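Local atomic coordinates of envelopment polyprotein (Bovine Schmallenberg virus BH80/Germany/2011, PDB entry 7A56), a protein that probably drives fusion of the viral and host membranes during entry, as the class II fusion glycoprotein Gc, captured here in its postfusion form. Residues A[185-190]-A[306-311]; A[251-256]-A[261-266]. All coordinates share one frame; numbering follows the deposited sequence.

Interaction 1: residues A[185-190]-A[306-311]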
ATOM      1  N   PRO A 185     -23.261  20.372  -7.572  1.00 31.64           N
ATOM      2  CA  PRO A 185     -22.299  19.681  -6.684  1.00 32.45           C
ATOM      3  C   PRO A 185     -22.949  18.474  -6.024  1.00 32.24           C
ATOM      4  O   PRO A 185     -24.061  18.576  -5.481  1.00 28.54           O
ATOM      5  CB  PRO A 185     -21.934  20.751  -5.638  1.00 30.64           C
ATOM      6  CG  PRO A 185     -22.411  22.038  -6.179  1.00 37.58           C
ATOM      7  CD  PRO A 185     -23.532  21.763  -7.168  1.00 34.12           C
ATOM      8  N   GLU A 186     -22.221  17.337  -6.021  1.00 34.92           N
ATOM      9  CA  GLU A 186     -22.702  16.080  -5.430  1.00 33.30           C
ATOM     10  C   GLU A 186     -21.654  15.402  -4.530  1.00 32.66           C
ATOM     11  O   GLU A 186     -22.027  14.824  -3.507  1.00 34.37           O
ATOM     12  CB  GLU A 186     -23.161  15.113  -6.535  1.00 33.84           C
ATOM     13  CG  GLU A 186     -24.430  15.637  -7.302  1.00 34.23           C
ATOM     14  CD  GLU A 186     -25.701  15.325  -6.541  1.00 39.99           C
ATOM     15  OE1 GLU A 186     -26.802  15.745  -6.980  1.00 43.61           O
ATOM     16  OE2 GLU A 186     -25.589  14.610  -5.489  1.00 41.61           O
ATOM     17  N   TYR A 187     -20.360  15.499  -4.864  1.00 31.45           N
ATOM     18  CA  TYR A 187     -19.308  14.888  -4.040  1.00 29.87           C
ATOM     19  C   TYR A 187     -18.242  15.935  -3.733  1.00 30.19           C
ATOM     20  O   TYR A 187     -17.963  16.811  -4.567  1.00 28.48           O
ATOM     21  CB  TYR A 187     -18.621  13.695  -4.747  1.00 26.05           C
ATOM     22  CG  TYR A 187     -19.479  12.487  -5.077  1.00 33.56           C
ATOM     23  CD1 TYR A 187     -20.361  12.501  -6.170  1.00 36.85           C
ATOM     24  CD2 TYR A 187     -19.366  11.296  -4.319  1.00 35.27           C
ATOM     25  CE1 TYR A 187     -21.114  11.382  -6.491  1.00 38.84           C
ATOM     26  CE2 TYR A 187     -20.124  10.173  -4.634  1.00 37.40           C
ATOM     27  CZ  TYR A 187     -20.995  10.216  -5.726  1.00 41.65           C
ATOM     28  OH  TYR A 187     -21.742   9.102  -6.063  1.00 43.19           O
ATOM     29  N   LYS A 188     -17.647  15.838  -2.527  1.00 27.66           N
ATOM     30  CA  LYS A 188     -16.500  16.651  -2.116  1.00 30.01           C
ATOM     31  C   LYS A 188     -15.275  15.758  -2.069  1.00 30.59           C
ATOM     32  O   LYS A 188     -15.313  14.696  -1.460  1.00 32.16           O
ATOM     33  CB  LYS A 188     -16.693  17.302  -0.743  1.00 36.47           C
ATOM     34  CG  LYS A 188     -18.030  18.042  -0.594  1.00 45.98           C
ATOM     35  CD  LYS A 188     -18.051  18.901   0.686  1.00 55.42           C
ATOM     36  CE  LYS A 188     -19.072  20.055   0.574  1.00 65.23           C
ATOM     37  NZ  LYS A 188     -20.440  19.567   0.259  1.00 67.43           N
ATOM     38  N   ILE A 189     -14.195  16.209  -2.679  1.00 28.35           N
ATOM     39  CA  ILE A 189     -12.992  15.421  -2.856  1.00 28.09           C
ATOM     40  C   ILE A 189     -11.911  16.039  -1.981  1.00 28.40           C
ATOM     41  O   ILE A 189     -11.752  17.287  -1.943  1.00 29.55           O
ATOM     42  CB  ILE A 189     -12.570  15.324  -4.340  1.00 28.29           C
ATOM     43  CG1 ILE A 189     -13.433  14.296  -5.119  1.00 28.14           C
ATOM     44  CG2 ILE A 189     -11.094  14.864  -4.427  1.00 25.58           C
ATOM     45  CD1 ILE A 189     -14.944  14.513  -5.190  1.00 28.05           C
ATOM     46  N   TYR A 190     -11.219  15.135  -1.210  1.00 28.12           N
ATOM     47  CA  TYR A 190     -10.145  15.444  -0.269  1.00 27.88           C
ATOM     48  C   TYR A 190      -8.892  14.629  -0.566  1.00 26.06           C
ATOM     49  O   TYR A 190      -8.955  13.513  -1.081  1.00 26.53           O
ATOM     50  CB  TYR A 190     -10.544  15.110   1.159  1.00 29.75           C
ATOM     51  CG  TYR A 190     -11.764  15.878   1.626  1.00 31.00           C
ATOM     52  CD1 TYR A 190     -13.038  15.421   1.342  1.00 32.55           C
ATOM     53  CD2 TYR A 190     -11.623  17.003   2.420  1.00 33.27           C
ATOM     54  CE1 TYR A 190     -14.168  16.122   1.784  1.00 34.10           C
ATOM     55  CE2 TYR A 190     -12.723  17.691   2.888  1.00 35.15           C
ATOM     56  CZ  TYR A 190     -13.990  17.233   2.572  1.00 37.44           C
ATOM     57  OH  TYR A 190     -15.092  17.892   3.070  1.00 42.78           O
ATOM     58  N   SER A 306     -18.541   8.342 -13.579  1.00 32.16           N
ATOM     59  CA  SER A 306     -17.536   7.562 -12.848  1.00 30.37           C
ATOM     60  C   SER A 306     -17.680   7.723 -11.342  1.00 28.60           C
ATOM     61  O   SER A 306     -17.484   6.763 -10.569  1.00 29.86           O
ATOM     62  CB  SER A 306     -16.140   8.006 -13.274  1.00 29.54           C
ATOM     63  OG  SER A 306     -15.980   7.777 -14.664  1.00 28.22           O
ATOM     64  N   CYS A 307     -17.956   8.942 -10.887  1.00 28.17           N
ATOM     65  CA  CYS A 307     -18.221   9.129  -9.462  1.00 32.98           C
ATOM     66  C   CYS A 307     -19.345   8.226  -9.007  1.00 38.24           C
ATOM     67  O   CYS A 307     -19.288   7.637  -7.924  1.00 36.50           O
ATOM     68  CB  CYS A 307     -18.586  10.588  -9.182  1.00 34.83           C
ATOM     69  SG  CYS A 307     -17.329  11.736  -9.809  1.00 35.08           S
ATOM     70  N   LEU A 308     -20.380   8.087  -9.822  1.00 37.92           N
ATOM     71  CA  LEU A 308     -21.462   7.207  -9.353  1.00 41.80           C
ATOM     72  C   LEU A 308     -21.035   5.755  -9.143  1.00 41.89           C
ATOM     73  O   LEU A 308     -21.707   5.032  -8.397  1.00 42.67           O
ATOM     74  CB  LEU A 308     -22.648   7.245 -10.309  1.00 42.85           C
ATOM     75  CG  LEU A 308     -23.260   8.633 -10.361  1.00 43.04           C
ATOM     76  CD1 LEU A 308     -24.347   8.637 -11.397  1.00 45.70           C
ATOM     77  CD2 LEU A 308     -23.784   9.041  -8.992  1.00 44.45           C
ATOM     78  N   LEU A 309     -19.953   5.300  -9.777  1.00 40.80           N
ATOM     79  CA  LEU A 309     -19.497   3.924  -9.612  1.00 39.90           C
ATOM     80  C   LEU A 309     -18.420   3.771  -8.539  1.00 38.36           C
ATOM     81  O   LEU A 309     -17.834   2.696  -8.430  1.00 38.88           O
ATOM     82  CB  LEU A 309     -18.962   3.370 -10.945  1.00 40.01           C
ATOM     83  CG  LEU A 309     -19.905   3.502 -12.153  1.00 39.62           C
ATOM     84  CD1 LEU A 309     -19.145   3.322 -13.427  1.00 39.68           C
ATOM     85  CD2 LEU A 309     -21.107   2.549 -12.090  1.00 40.87           C
ATOM     86  N   LEU A 310     -18.067   4.831  -7.818  1.00 35.63           N
ATOM     87  CA  LEU A 310     -17.096   4.675  -6.745  1.00 32.49           C
ATOM     88  C   LEU A 310     -17.679   3.785  -5.656  1.00 35.12           C
ATOM     89  O   LEU A 310     -18.881   3.829  -5.378  1.00 33.44           O
ATOM     90  CB  LEU A 310     -16.735   6.022  -6.142  1.00 31.68           C
ATOM     91  CG  LEU A 310     -16.088   7.051  -7.071  1.00 28.59           C
ATOM     92  CD1 LEU A 310     -16.046   8.333  -6.289  1.00 26.68           C
ATOM     93  CD2 LEU A 310     -14.642   6.605  -7.432  1.00 24.96           C
ATOM     94  N   GLU A 311     -16.807   2.996  -5.031  1.00 34.79           N
ATOM     95  CA  GLU A 311     -17.183   2.092  -3.937  1.00 40.59           C
ATOM     96  C   GLU A 311     -17.062   2.769  -2.583  1.00 34.49           C
ATOM     97  O   GLU A 311     -16.071   3.449  -2.288  1.00 32.61           O
ATOM     98  CB  GLU A 311     -16.312   0.846  -3.963  1.00 48.80           C
ATOM     99  CG  GLU A 311     -16.485   0.063  -5.250  1.00 57.57           C
ATOM    100  CD  GLU A 311     -15.936  -1.349  -5.149  1.00 68.19           C
ATOM    101  OE1 GLU A 311     -15.088  -1.585  -4.253  1.00 68.97           O
ATOM    102  OE2 GLU A 311     -16.378  -2.210  -5.956  1.00 73.57           O
TER
HETATM  103  O   HOH W   1     -20.649   6.358  -5.564  1.00 44.97           O
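Y187, at the start of strand 187-192, comes nearest to C307 in the short helix 305-308, with the two backbones still 8.0 Å apart from CA to CA, so the gap is bridged by side chains and a water. The Y187 ring spans most of it. Its CG lies anti to its own carbonyl carbon (chi1 -63°), which sends the ring out toward the helix. C307 packs over one ring face through its CB, a CH-pi contact with 4.2 Å from CB to the ring centroid, while its SG stands obliquely over the same ring at 5.3 Å from the centroid, a sulfur-aromatic contact. L308 instead meets the ring edge: its CD2 lies 3.6 Å from Y187 OH, and the two side chains cross at about a right angle. Strand 187-192 pairs with the long strand 98-134, where E186 and Y187 both face T121 in a classic beta bulge, and the tyrosine that packs on C307 is the second residue of that bulge. At the phenol end a water lies 3.0 Å from Y187 OH and within bonding distance of C307 O and L310 O; more acceptors surround it than it has protons, so which of them it serves is uncertain. C307 is itself fixed by its disulfide to C264, and Y304 packs against Y187 from the loop just before helix 305-308.

Interaction 2: residues A[251-256]-A[261-266]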
ATOM      1  N   VAL A 251     -13.865   5.551  -2.508  1.00 26.25           N
ATOM      2  CA  VAL A 251     -12.503   5.446  -2.985  1.00 25.64           C
ATOM      3  C   VAL A 251     -12.531   4.859  -4.382  1.00 25.86           C
ATOM      4  O   VAL A 251     -13.434   4.089  -4.744  1.00 29.21           O
ATOM      5  CB  VAL A 251     -11.637   4.541  -2.059  1.00 26.50           C
ATOM      6  CG1 VAL A 251     -11.472   5.175  -0.615  1.00 24.86           C
ATOM      7  CG2 VAL A 251     -12.290   3.177  -1.957  1.00 28.93           C
ATOM      8  N   GLY A 252     -11.486   5.168  -5.135  1.00 25.41           N
ATOM      9  CA  GLY A 252     -11.378   4.644  -6.517  1.00 29.49           C
ATOM     10  C   GLY A 252     -10.682   5.647  -7.444  1.00 32.44           C
ATOM     11  O   GLY A 252      -9.858   6.433  -7.000  1.00 33.88           O
ATOM     12  N   ASP A 253     -11.067   5.583  -8.729  1.00 30.85           N
ATOM     13  CA  ASP A 253     -10.618   6.422  -9.861  1.00 37.55           C
ATOM     14  C   ASP A 253     -10.909   7.909  -9.738  1.00 29.37           C
ATOM     15  O   ASP A 253     -11.931   8.349 -10.282  1.00 35.49           O
ATOM     16  CB  ASP A 253     -11.314   5.938 -11.152  1.00 45.03           C
ATOM     17  CG  ASP A 253     -10.399   5.063 -12.001  1.00 53.44           C
ATOM     18  OD1 ASP A 253      -9.295   4.833 -11.446  1.00 53.13           O
ATOM     19  OD2 ASP A 253     -10.748   4.651 -13.175  1.00 52.47           O
ATOM     20  N   ILE A 254     -10.154   8.677  -8.910  1.00 30.70           N
ATOM     21  CA  ILE A 254     -10.556  10.054  -8.568  1.00 26.91           C
ATOM     22  C   ILE A 254      -9.419  11.006  -8.903  1.00 26.32           C
ATOM     23  O   ILE A 254      -8.285  10.808  -8.464  1.00 26.06           O
ATOM     24  CB  ILE A 254     -10.952  10.244  -7.087  1.00 24.89           C
ATOM     25  CG1 ILE A 254     -12.136   9.339  -6.649  1.00 25.28           C
ATOM     26  CG2 ILE A 254     -11.266  11.731  -6.805  1.00 24.21           C
ATOM     27  CD1 ILE A 254     -12.235   9.205  -5.010  1.00 25.03           C
ATOM     28  N   ASN A 255      -9.719  12.050  -9.697  1.00 23.78           N
ATOM     29  CA  ASN A 255      -8.692  13.002 -10.115  1.00 22.47           C
ATOM     30  C   ASN A 255      -8.165  13.774  -8.915  1.00 20.83           C
ATOM     31  O   ASN A 255      -8.947  14.234  -8.073  1.00 22.88           O
ATOM     32  CB  ASN A 255      -9.271  14.043 -11.140  1.00 21.17           C
ATOM     33  CG  ASN A 255      -9.215  13.555 -12.578  1.00 21.57           C
ATOM     34  OD1 ASN A 255      -8.150  13.395 -13.176  1.00 22.72           O
ATOM     35  ND2 ASN A 255     -10.367  13.343 -13.149  1.00 25.08           N
ATOM     36  N   ASP A 256      -6.851  14.030  -8.893  1.00 21.56           N
ATOM     37  CA  ASP A 256      -6.315  15.057  -8.005  1.00 23.84           C
ATOM     38  C   ASP A 256      -6.684  16.457  -8.544  1.00 26.91           C
ATOM     39  O   ASP A 256      -7.065  16.635  -9.717  1.00 25.89           O
ATOM     40  CB  ASP A 256      -4.774  14.881  -7.873  1.00 23.28           C
ATOM     41  CG  ASP A 256      -4.199  15.443  -6.566  1.00 27.72           C
ATOM     42  OD1 ASP A 256      -4.809  16.334  -5.899  1.00 29.18           O
ATOM     43  OD2 ASP A 256      -3.088  14.972  -6.240  1.00 28.00           O
ATOM     44  N   ALA A 261      -8.438  14.063 -16.130  1.00 22.65           N
ATOM     45  CA  ALA A 261      -8.520  12.791 -16.834  1.00 19.74           C
ATOM     46  C   ALA A 261      -9.963  12.316 -16.800  1.00 20.22           C
ATOM     47  O   ALA A 261     -10.732  12.762 -15.938  1.00 21.38           O
ATOM     48  CB  ALA A 261      -7.577  11.760 -16.178  1.00 22.50           C
ATOM     49  N   LYS A 262     -10.370  11.474 -17.796  1.00 21.23           N
ATOM     50  CA  LYS A 262     -11.796  11.106 -17.936  1.00 23.10           C
ATOM     51  C   LYS A 262     -12.191  10.022 -16.921  1.00 26.07           C
ATOM     52  O   LYS A 262     -12.451   8.866 -17.243  1.00 25.99           O
ATOM     53  CB  LYS A 262     -12.123  10.679 -19.365  1.00 24.46           C
ATOM     54  CG  LYS A 262     -11.827  11.788 -20.365  1.00 25.81           C
ATOM     55  CD  LYS A 262     -12.218  11.279 -21.755  1.00 29.25           C
ATOM     56  CE  LYS A 262     -12.448  12.419 -22.666  1.00 33.74           C
ATOM     57  NZ  LYS A 262     -13.313  11.860 -23.800  1.00 36.79           N
ATOM     58  N   LYS A 263     -12.326  10.463 -15.674  1.00 26.41           N
ATOM     59  CA  LYS A 263     -12.684   9.624 -14.536  1.00 26.77           C
ATOM     60  C   LYS A 263     -13.309  10.573 -13.503  1.00 26.93           C
ATOM     61  O   LYS A 263     -13.532  11.753 -13.795  1.00 23.88           O
ATOM     62  CB  LYS A 263     -11.449   8.837 -14.062  1.00 22.88           C
ATOM     63  CG  LYS A 263     -10.430   9.690 -13.310  1.00 22.84           C
ATOM     64  CD  LYS A 263      -9.117   8.975 -13.090  1.00 23.72           C
ATOM     65  CE  LYS A 263      -8.138   9.869 -12.243  1.00 23.74           C
ATOM     66  NZ  LYS A 263      -6.819   9.123 -12.229  1.00 25.66           N
ATOM     67  N   CYS A 264     -13.643  10.066 -12.310  1.00 23.22           N
ATOM     68  CA  CYS A 264     -14.438  10.881 -11.403  1.00 24.96           C
ATOM     69  C   CYS A 264     -13.718  12.196 -11.108  1.00 25.30           C
ATOM     70  O   CYS A 264     -12.511  12.204 -10.861  1.00 24.15           O
ATOM     71  CB  CYS A 264     -14.708  10.115 -10.063  1.00 27.32           C
ATOM     72  SG  CYS A 264     -15.575  11.189  -8.849  1.00 30.82           S
ATOM     73  N   GLY A 265     -14.463  13.316 -11.124  1.00 23.69           N
ATOM     74  CA  GLY A 265     -13.853  14.592 -10.756  1.00 23.79           C
ATOM     75  C   GLY A 265     -13.071  15.310 -11.865  1.00 26.69           C
ATOM     76  O   GLY A 265     -12.130  16.067 -11.564  1.00 26.46           O
ATOM     77  N   SER A 266     -13.396  15.065 -13.144  1.00 23.88           N
ATOM     78  CA  SER A 266     -12.762  15.800 -14.247  1.00 25.32           C
ATOM     79  C   SER A 266     -13.248  17.238 -14.358  1.00 24.96           C
ATOM     80  O   SER A 266     -12.642  18.047 -15.098  1.00 27.87           O
ATOM     81  CB  SER A 266     -12.980  15.065 -15.588  1.00 27.37           C
ATOM     82  OG  SER A 266     -14.361  15.049 -15.942  1.00 30.82           O
TER
HETATM   83  O   HOH W   2      -7.633   6.596 -10.988  1.00 29.84           O
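N255 reaches into the bend of 261-266 and holds it through both ends of its amide. A261 N donates to N255 OD1 at 3.0 Å, and N255 ND2 donates to A261 O at 2.9 Å, a nearly straight bond (168°) whose acceptor lies close to the amide plane. This pairing fixes the rotation of the amide, and A261 O also receives K263 N from the same face of its plane. A weak third bond runs from N255 ND2 to C264 O.

Between the backbones there is a single bridge at I254 and C264. N255 N donates to C264 O at 3.0 Å, almost in line with the C=O, whereas the bond from C264 N to D253 O is weak. The type II turn from K263 to S266 places G265 at a positive phi (83°) beside N255, where a CB would press against the C264 carbonyl oxygen, which suits glycine.

The K263 methylenes pack by van der Waals contact alongside the D253–N255 backbone and the N255 amide, with CE 3.6 Å from N255 OD1. I254 CG1 and C264 CB make an apolar contact at 4.3 Å. A water accepts from K263 NZ; it also lies by D253 OD1, at a spacing too short to trust as a bond. D253 OD2 bonds to S259 OG and D256 N of the second subunit, and A261 packs on A261 of both neighbouring subunits.

Both segments belong to the loop between strands 248-251 and 268-270. I254 packs on I241 and A243 of strand 241-245 and on Y119 of strand 98-134, whose OH bonds to N255 O.

How the interactions relate
The two contacts lie side by side in the slender middle of the elongated chain, their centres about 8 Å apart. In sequence order 185-190 comes first, then both segments of interaction 2, then 306-311, so that interaction 1 brackets interaction 2. The C307–C264 disulfide joins them directly, fastening the short helix 305-308 to the turn at 263-266, and a probable hydrogen bond from V251 N to E311 O continues the pairing of strands 248-251 and 311-312. Strands 98-134 and 241-245 serve as common ground for both. Each contact also touches the second subunit, which places this crosslinked region at the interface of the postfusion trimer.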